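FMN reductase (NADPH) (Bacillus subtilis, PDB 3N2S) uses NADPH to reduce FMN and also reduces nitroaromatic compounds, quinones and azo dyes, working as a homodimer that binds flavin mononucleotide. Local coordinates at residues Y46-V51 against H75-C80; E71-F76 against G160-H165. All blocks are in the same frame, centred on the assembly; numbering follows the deposited sequence.

Interaction 1 of 2, residues Y46-V51 against H75-C80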
ATOM      1  N   TYR A  46      10.433   1.656  -4.694  1.00 11.89           N
ATOM      2  CA  TYR A  46       9.934   2.981  -4.324  1.00 11.42           C
ATOM      3  C   TYR A  46      11.058   3.945  -3.984  1.00 15.82           C
ATOM      4  O   TYR A  46      12.194   3.537  -3.714  1.00 17.15           O
ATOM      5  CB  TYR A  46       8.943   2.869  -3.125  1.00 13.53           C
ATOM      6  CG  TYR A  46       9.553   2.226  -1.899  1.00 13.57           C
ATOM      7  CD1 TYR A  46      10.183   2.997  -0.926  1.00 15.55           C
ATOM      8  CD2 TYR A  46       9.571   0.841  -1.753  1.00 13.87           C
ATOM      9  CE1 TYR A  46      10.831   2.405   0.155  1.00 16.67           C
ATOM     10  CE2 TYR A  46      10.205   0.235  -0.674  1.00 14.31           C
ATOM     11  CZ  TYR A  46      10.839   1.020   0.276  1.00 20.14           C
ATOM     12  OH  TYR A  46      11.460   0.414   1.332  1.00 19.15           O
ATOM     13  N   SER A  47      10.710   5.233  -3.942  1.00 11.87           N
ATOM     14  CA  SER A  47      11.550   6.331  -3.505  1.00 11.40           C
ATOM     15  C   SER A  47      10.707   7.279  -2.698  1.00 14.09           C
ATOM     16  O   SER A  47       9.481   7.320  -2.860  1.00 13.02           O
ATOM     17  CB  SER A  47      12.203   7.049  -4.685  1.00 12.51           C
ATOM     18  OG  SER A  47      13.450   6.425  -4.933  1.00 17.10           O
ATOM     19  N   ILE A  48      11.352   7.988  -1.765  1.00  9.94           N
ATOM     20  CA  ILE A  48      10.699   8.947  -0.880  1.00  8.46           C
ATOM     21  C   ILE A  48      11.395  10.278  -1.066  1.00 15.38           C
ATOM     22  O   ILE A  48      12.604  10.373  -0.843  1.00 16.61           O
ATOM     23  CB  ILE A  48      10.744   8.475   0.598  1.00 10.37           C
ATOM     24  CG1 ILE A  48      10.199   7.033   0.767  1.00 10.74           C
ATOM     25  CG2 ILE A  48      10.029   9.483   1.520  1.00 10.17           C
ATOM     26  CD1 ILE A  48      10.540   6.351   2.142  1.00 14.23           C
ATOM     27  N   ILE A  49      10.653  11.303  -1.485  1.00 11.45           N
ATOM     28  CA  ILE A  49      11.263  12.625  -1.656  1.00 12.02           C
ATOM     29  C   ILE A  49      10.798  13.505  -0.496  1.00 15.42           C
ATOM     30  O   ILE A  49       9.605  13.767  -0.370  1.00 15.19           O
ATOM     31  CB  ILE A  49      10.979  13.255  -3.049  1.00 15.97           C
ATOM     32  CG1 ILE A  49      11.406  12.269  -4.187  1.00 18.00           C
ATOM     33  CG2 ILE A  49      11.716  14.630  -3.185  1.00 15.38           C
ATOM     34  CD1 ILE A  49      10.956  12.629  -5.518  1.00 21.44           C
ATOM     35  N   GLY A  50      11.742  13.934   0.337  1.00 11.32           N
ATOM     36  CA  GLY A  50      11.463  14.819   1.459  1.00 12.31           C
ATOM     37  C   GLY A  50      11.499  16.267   0.991  1.00 20.60           C
ATOM     38  O   GLY A  50      12.556  16.777   0.588  1.00 22.48           O
ATOM     39  N   VAL A  51      10.332  16.920   0.995  1.00 16.40           N
ATOM     40  CA  VAL A  51      10.197  18.296   0.497  1.00 16.92           C
ATOM     41  C   VAL A  51      10.175  19.308   1.656  1.00 23.00           C
ATOM     42  O   VAL A  51       9.241  19.332   2.467  1.00 23.30           O
ATOM     43  CB  VAL A  51       9.001  18.464  -0.480  1.00 19.74           C
ATOM     44  CG1 VAL A  51       9.041  19.833  -1.188  1.00 19.51           C
ATOM     45  CG2 VAL A  51       8.976  17.338  -1.518  1.00 18.78           C
ATOM     46  N   HIS A  75       7.296  18.304   7.957  1.00 17.66           N
ATOM     47  CA  HIS A  75       8.000  17.825   6.754  1.00 17.00           C
ATOM     48  C   HIS A  75       6.968  17.287   5.784  1.00 19.88           C
ATOM     49  O   HIS A  75       5.942  16.754   6.230  1.00 19.30           O
ATOM     50  CB  HIS A  75       9.016  16.710   7.095  1.00 17.59           C
ATOM     51  CG  HIS A  75      10.135  16.577   6.092  1.00 21.02           C
ATOM     52  ND1 HIS A  75      10.934  17.654   5.755  1.00 23.29           N
ATOM     53  CD2 HIS A  75      10.583  15.490   5.425  1.00 23.68           C
ATOM     54  CE1 HIS A  75      11.816  17.200   4.882  1.00 23.06           C
ATOM     55  NE2 HIS A  75      11.656  15.903   4.665  1.00 23.69           N
ATOM     56  N   PHE A  76       7.235  17.403   4.473  1.00 15.82           N
ATOM     57  CA  PHE A  76       6.340  16.848   3.460  1.00 14.32           C
ATOM     58  C   PHE A  76       7.076  15.775   2.660  1.00 18.40           C
ATOM     59  O   PHE A  76       8.076  16.076   2.003  1.00 19.67           O
ATOM     60  CB  PHE A  76       5.741  17.934   2.550  1.00 15.34           C
ATOM     61  CG  PHE A  76       4.655  17.434   1.622  1.00 15.63           C
ATOM     62  CD1 PHE A  76       3.456  16.932   2.131  1.00 17.00           C
ATOM     63  CD2 PHE A  76       4.821  17.473   0.236  1.00 15.25           C
ATOM     64  CE1 PHE A  76       2.464  16.458   1.263  1.00 16.68           C
ATOM     65  CE2 PHE A  76       3.826  17.014  -0.618  1.00 16.88           C
ATOM     66  CZ  PHE A  76       2.652  16.523  -0.101  1.00 14.48           C
ATOM     67  N   PHE A  77       6.608  14.530   2.756  1.00 12.49           N
ATOM     68  CA  PHE A  77       7.203  13.397   2.050  1.00 13.12           C
ATOM     69  C   PHE A  77       6.394  13.073   0.801  1.00 16.98           C
ATOM     70  O   PHE A  77       5.169  13.072   0.855  1.00 17.26           O
ATOM     71  CB  PHE A  77       7.257  12.150   2.951  1.00 14.33           C
ATOM     72  CG  PHE A  77       8.078  12.276   4.219  1.00 15.61           C
ATOM     73  CD1 PHE A  77       9.410  11.866   4.248  1.00 17.84           C
ATOM     74  CD2 PHE A  77       7.496  12.722   5.405  1.00 16.49           C
ATOM     75  CE1 PHE A  77      10.150  11.916   5.438  1.00 18.08           C
ATOM     76  CE2 PHE A  77       8.251  12.809   6.587  1.00 17.77           C
ATOM     77  CZ  PHE A  77       9.569  12.395   6.595  1.00 16.65           C
ATOM     78  N   VAL A  78       7.071  12.767  -0.315  1.00 11.86           N
ATOM     79  CA  VAL A  78       6.363  12.340  -1.527  1.00 11.11           C
ATOM     80  C   VAL A  78       6.780  10.902  -1.812  1.00 13.49           C
ATOM     81  O   VAL A  78       7.971  10.636  -2.032  1.00 11.02           O
ATOM     82  CB  VAL A  78       6.506  13.273  -2.769  1.00 13.81           C
ATOM     83  CG1 VAL A  78       5.758  12.689  -3.979  1.00 11.95           C
ATOM     84  CG2 VAL A  78       5.997  14.680  -2.452  1.00 13.67           C
ATOM     85  N   PHE A  79       5.797   9.977  -1.804  1.00 10.16           N
ATOM     86  CA  PHE A  79       6.058   8.567  -2.080  1.00  9.92           C
ATOM     87  C   PHE A  79       5.923   8.316  -3.552  1.00 13.98           C
ATOM     88  O   PHE A  79       4.899   8.673  -4.143  1.00 12.50           O
ATOM     89  CB  PHE A  79       5.131   7.631  -1.259  1.00 11.18           C
ATOM     90  CG  PHE A  79       5.609   7.504   0.165  1.00 12.56           C
ATOM     91  CD1 PHE A  79       6.350   6.399   0.570  1.00 13.88           C
ATOM     92  CD2 PHE A  79       5.371   8.521   1.090  1.00 13.97           C
ATOM     93  CE1 PHE A  79       6.836   6.304   1.879  1.00 13.54           C
ATOM     94  CE2 PHE A  79       5.836   8.416   2.405  1.00 15.60           C
ATOM     95  CZ  PHE A  79       6.574   7.309   2.788  1.00 12.94           C
ATOM     96  N   CYS A  80       6.947   7.685  -4.140  1.00 10.73           N
ATOM     97  CA  CYS A  80       6.958   7.376  -5.581  1.00 11.29           C
ATOM     98  C   CYS A  80       7.110   5.912  -5.832  1.00 12.77           C
ATOM     99  O   CYS A  80       7.937   5.280  -5.177  1.00 12.68           O
ATOM    100  CB  CYS A  80       8.090   8.116  -6.296  1.00 12.27           C
ATOM    101  SG  CYS A  80       8.144   9.893  -6.009  1.00 16.25           S
TER

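Interaction 2 of 2, residues E71-F76 against G160-H165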
ATOM      1  N   GLU A  71       1.943  22.744   2.876  1.00 17.31           N
ATOM      2  CA  GLU A  71       2.988  23.761   3.126  1.00 17.78           C
ATOM      3  C   GLU A  71       3.305  23.831   4.594  1.00 22.67           C
ATOM      4  O   GLU A  71       4.477  23.912   4.954  1.00 23.35           O
ATOM      5  CB  GLU A  71       2.530  25.179   2.734  1.00 18.54           C
ATOM      6  CG  GLU A  71       2.490  25.495   1.266  1.00 30.13           C
ATOM      7  CD  GLU A  71       2.317  26.980   0.994  1.00 42.92           C
ATOM      8  OE1 GLU A  71       1.213  27.374   0.564  1.00 35.36           O
ATOM      9  OE2 GLU A  71       3.285  27.750   1.199  1.00 34.63           O
ATOM     10  N   LYS A  72       2.255  23.921   5.440  1.00 18.53           N
ATOM     11  CA  LYS A  72       2.410  24.077   6.896  1.00 17.99           C
ATOM     12  C   LYS A  72       2.357  22.740   7.583  1.00 22.22           C
ATOM     13  O   LYS A  72       1.274  22.243   7.914  1.00 20.74           O
ATOM     14  CB  LYS A  72       1.340  25.031   7.475  1.00 21.03           C
ATOM     15  CG  LYS A  72       1.646  25.488   8.904  1.00 37.56           C
ATOM     16  CD  LYS A  72       0.505  26.323   9.505  1.00 48.34           C
ATOM     17  CE  LYS A  72       0.944  27.120  10.712  1.00 55.87           C
ATOM     18  NZ  LYS A  72       1.315  26.253  11.858  1.00 68.81           N
ATOM     19  N   ASN A  73       3.549  22.174   7.838  1.00 20.06           N
ATOM     20  CA  ASN A  73       3.730  20.881   8.519  1.00 19.78           C
ATOM     21  C   ASN A  73       5.188  20.769   9.003  1.00 23.22           C
ATOM     22  O   ASN A  73       5.974  21.685   8.779  1.00 23.20           O
ATOM     23  CB  ASN A  73       3.333  19.706   7.564  1.00 19.15           C
ATOM     24  CG  ASN A  73       4.071  19.709   6.248  1.00 22.45           C
ATOM     25  OD1 ASN A  73       5.284  19.933   6.198  1.00 15.29           O
ATOM     26  ND2 ASN A  73       3.352  19.512   5.145  1.00 13.42           N
ATOM     27  N   GLY A  74       5.545  19.652   9.620  1.00 20.81           N
ATOM     28  CA  GLY A  74       6.902  19.399  10.109  1.00 19.79           C
ATOM     29  C   GLY A  74       7.853  18.959   9.011  1.00 22.58           C
ATOM     30  O   GLY A  74       9.070  19.156   9.125  1.00 19.80           O
ATOM     31  N   HIS A  75       7.296  18.304   7.957  1.00 17.66           N
ATOM     32  CA  HIS A  75       8.000  17.825   6.754  1.00 17.00           C
ATOM     33  C   HIS A  75       6.968  17.287   5.784  1.00 19.88           C
ATOM     34  O   HIS A  75       5.942  16.754   6.230  1.00 19.30           O
ATOM     35  CB  HIS A  75       9.016  16.710   7.095  1.00 17.59           C
ATOM     36  CG  HIS A  75      10.135  16.577   6.092  1.00 21.02           C
ATOM     37  ND1 HIS A  75      10.934  17.654   5.755  1.00 23.29           N
ATOM     38  CD2 HIS A  75      10.583  15.490   5.425  1.00 23.68           C
ATOM     39  CE1 HIS A  75      11.816  17.200   4.882  1.00 23.06           C
ATOM     40  NE2 HIS A  75      11.656  15.903   4.665  1.00 23.69           N
ATOM     41  N   PHE A  76       7.235  17.403   4.473  1.00 15.82           N
ATOM     42  CA  PHE A  76       6.340  16.848   3.460  1.00 14.32           C
ATOM     43  C   PHE A  76       7.076  15.775   2.660  1.00 18.40           C
ATOM     44  O   PHE A  76       8.076  16.076   2.003  1.00 19.67           O
ATOM     45  CB  PHE A  76       5.741  17.934   2.550  1.00 15.34           C
ATOM     46  CG  PHE A  76       4.655  17.434   1.622  1.00 15.63           C
ATOM     47  CD1 PHE A  76       3.456  16.932   2.131  1.00 17.00           C
ATOM     48  CD2 PHE A  76       4.821  17.473   0.236  1.00 15.25           C
ATOM     49  CE1 PHE A  76       2.464  16.458   1.263  1.00 16.68           C
ATOM     50  CE2 PHE A  76       3.826  17.014  -0.618  1.00 16.88           C
ATOM     51  CZ  PHE A  76       2.652  16.523  -0.101  1.00 14.48           C
ATOM     52  N   GLY A 160       1.549  12.387  -1.425  1.00 11.59           N
ATOM     53  CA  GLY A 160       2.382  13.003  -0.414  1.00 12.30           C
ATOM     54  C   GLY A 160       1.941  12.491   0.948  1.00 14.71           C
ATOM     55  O   GLY A 160       0.883  11.837   1.086  1.00 11.91           O
ATOM     56  N   LEU A 161       2.758  12.757   1.958  1.00 11.25           N
ATOM     57  CA  LEU A 161       2.452  12.452   3.347  1.00 10.68           C
ATOM     58  C   LEU A 161       2.926  13.638   4.161  1.00 16.76           C
ATOM     59  O   LEU A 161       4.130  13.881   4.239  1.00 15.94           O
ATOM     60  CB  LEU A 161       3.117  11.139   3.835  1.00 10.93           C
ATOM     61  CG  LEU A 161       2.657  10.648   5.220  1.00 14.12           C
ATOM     62  CD1 LEU A 161       1.167  10.164   5.174  1.00 14.11           C
ATOM     63  CD2 LEU A 161       3.588   9.538   5.751  1.00 17.29           C
ATOM     64  N   ALA A 162       1.973  14.429   4.672  1.00 13.77           N
ATOM     65  CA  ALA A 162       2.235  15.578   5.521  1.00 13.31           C
ATOM     66  C   ALA A 162       2.394  15.022   6.932  1.00 15.34           C
ATOM     67  O   ALA A 162       1.589  14.204   7.363  1.00 14.13           O
ATOM     68  CB  ALA A 162       1.072  16.561   5.460  1.00 14.95           C
ATOM     69  N   VAL A 163       3.502  15.368   7.600  1.00 11.20           N
ATOM     70  CA  VAL A 163       3.798  14.898   8.954  1.00 12.30           C
ATOM     71  C   VAL A 163       4.135  16.128   9.813  1.00 17.62           C
ATOM     72  O   VAL A 163       4.845  17.009   9.348  1.00 16.79           O
ATOM     73  CB  VAL A 163       4.969  13.867   8.994  1.00 16.60           C
ATOM     74  CG1 VAL A 163       5.139  13.303  10.406  1.00 16.02           C
ATOM     75  CG2 VAL A 163       4.767  12.724   7.978  1.00 16.49           C
ATOM     76  N   GLY A 164       3.627  16.178  11.034  1.00 16.95           N
ATOM     77  CA  GLY A 164       3.934  17.293  11.923  1.00 17.45           C
ATOM     78  C   GLY A 164       3.344  17.164  13.308  1.00 22.35           C
ATOM     79  O   GLY A 164       2.708  16.155  13.639  1.00 20.53           O
ATOM     80  N   HIS A 165       3.551  18.206  14.119  1.00 20.10           N
ATOM     81  CA  HIS A 165       3.046  18.306  15.488  1.00 20.37           C
ATOM     82  C   HIS A 165       1.628  18.822  15.361  1.00 23.53           C
ATOM     83  O   HIS A 165       1.436  19.886  14.784  1.00 22.84           O
ATOM     84  CB  HIS A 165       3.917  19.280  16.321  1.00 20.92           C
ATOM     85  CG  HIS A 165       5.304  18.765  16.556  1.00 23.77           C
ATOM     86  ND1 HIS A 165       5.583  17.930  17.616  1.00 25.19           N
ATOM     87  CD2 HIS A 165       6.432  18.929  15.822  1.00 25.04           C
ATOM     88  CE1 HIS A 165       6.869  17.635  17.513  1.00 24.78           C
ATOM     89  NE2 HIS A 165       7.422  18.215  16.454  1.00 24.80           N
TER

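Interaction 1 of 2, residues Y46-V51 against H75-C80
S47 with C80, I49 with V78 and V51 with F76 form the hydrogen-bonded pairs of two antiparallel neighbours, and I48 with F79 and G50 with F77 form the non-hydrogen-bonded pairs between them. The backbone bonds at S47 and I49 are reciprocal: I49 N reaches V78 O at 2.8 Å, and V78 N returns to I49 O at 2.7 Å. At V51 the exchange is lopsided, a short bond of 2.6 Å from V51 N to F76 O being answered only by a weak one of 3.4 Å from F76 N to V51 O. CA-H...O contacts from I48 to V78 O and from F77 to I49 O give two of these carbonyls a second donor.

Apolar packing fills most of both faces. I48 CG1, beside the backbone N and anti to the carbonyl carbon (chi1 -53°), is directed to F79 CE1 at 3.6 Å; its CG2 touches F77 CD1 at 3.7 Å and lies over one face of the F79 ring, offset toward the rim. Both rings also meet M121. On the face that carries I49, V51, F76 and V78, V51 CG2 touches V78 CG2 at 4.1 Å, I49 CD1 approaches C80 SG, and L60 packs on V51 and F76.

H75 lays its imidazole beside G50, with NE2 3.4 Å from G50 CA, and that nitrogen hydrogen-bonds Y182 OH of the second subunit. S47 OG is held by D82 and by H183 of the second subunit. The chemistry is that of an edge strand made internal by dimerisation: crossing backbone bonds zip it to its neighbour, I48 to G50 turn their other edge to a parallel strand of the second subunit, and on mostly apolar faces H75 and S47 add polar links to that subunit.

Interaction 2 of 2, residues E71-F76 against G160-H165
F76 has CG anti to the backbone N (chi1 -171°), which carries the ring to A162 and G160, and a chi1 of 56° in N73 tucks CG between its own N and carbonyl carbon, bringing the amide nitrogen alongside A162. Between these two side chains the backbone forms a classic beta bulge, in which G74 and H75 together face V163 in the antiparallel sheet of this nitroreductase fold. V163 O accepts from both: G74 N, at 2.7 Å, lies in the carbonyl plane on a lone pair, and H75 N, at 3.1 Å, is tilted out of it. The first of these bonds is noticeably bent, with 131° at the hydrogen. In return V163 N gives a straighter bond to H75 O.

Packing continues beyond the bulge. The edge of the F76 ring meets A162, and F76 CZ comes within 3.5 Å of G160 CA, where glycine lets the ring approach the bare backbone. I135 of strand 131-135 also touches this ring. The N73 amide is fixed by outside partners, K57 NZ at OD1 and Y69 O at ND2; that same ND2 rests 3.7 Å from A162 CB.

The two interactions are successive seams among the four antiparallel strands that this chain gives to the sheet, their centres 11 Å apart. Strand 75-82, with H75 and F76, belongs to both, pairing with strand 46-51 on one edge and strand 155-164 on the other. Along the chain, strand 46-51 comes first, the shared strand follows after helix 54-63, and strand 155-164 comes about 80 residues later. The seams also touch directly: F77 O lies 2.7 Å from L161 N, a probable hydrogen bond. Helix 104-127 covers F77, F79, L161 and V163. Strand 46-51 pairs with the second subunit, while strand 131-135, at the far edge, carries C133, Y134 and I135 of the FMN pocket.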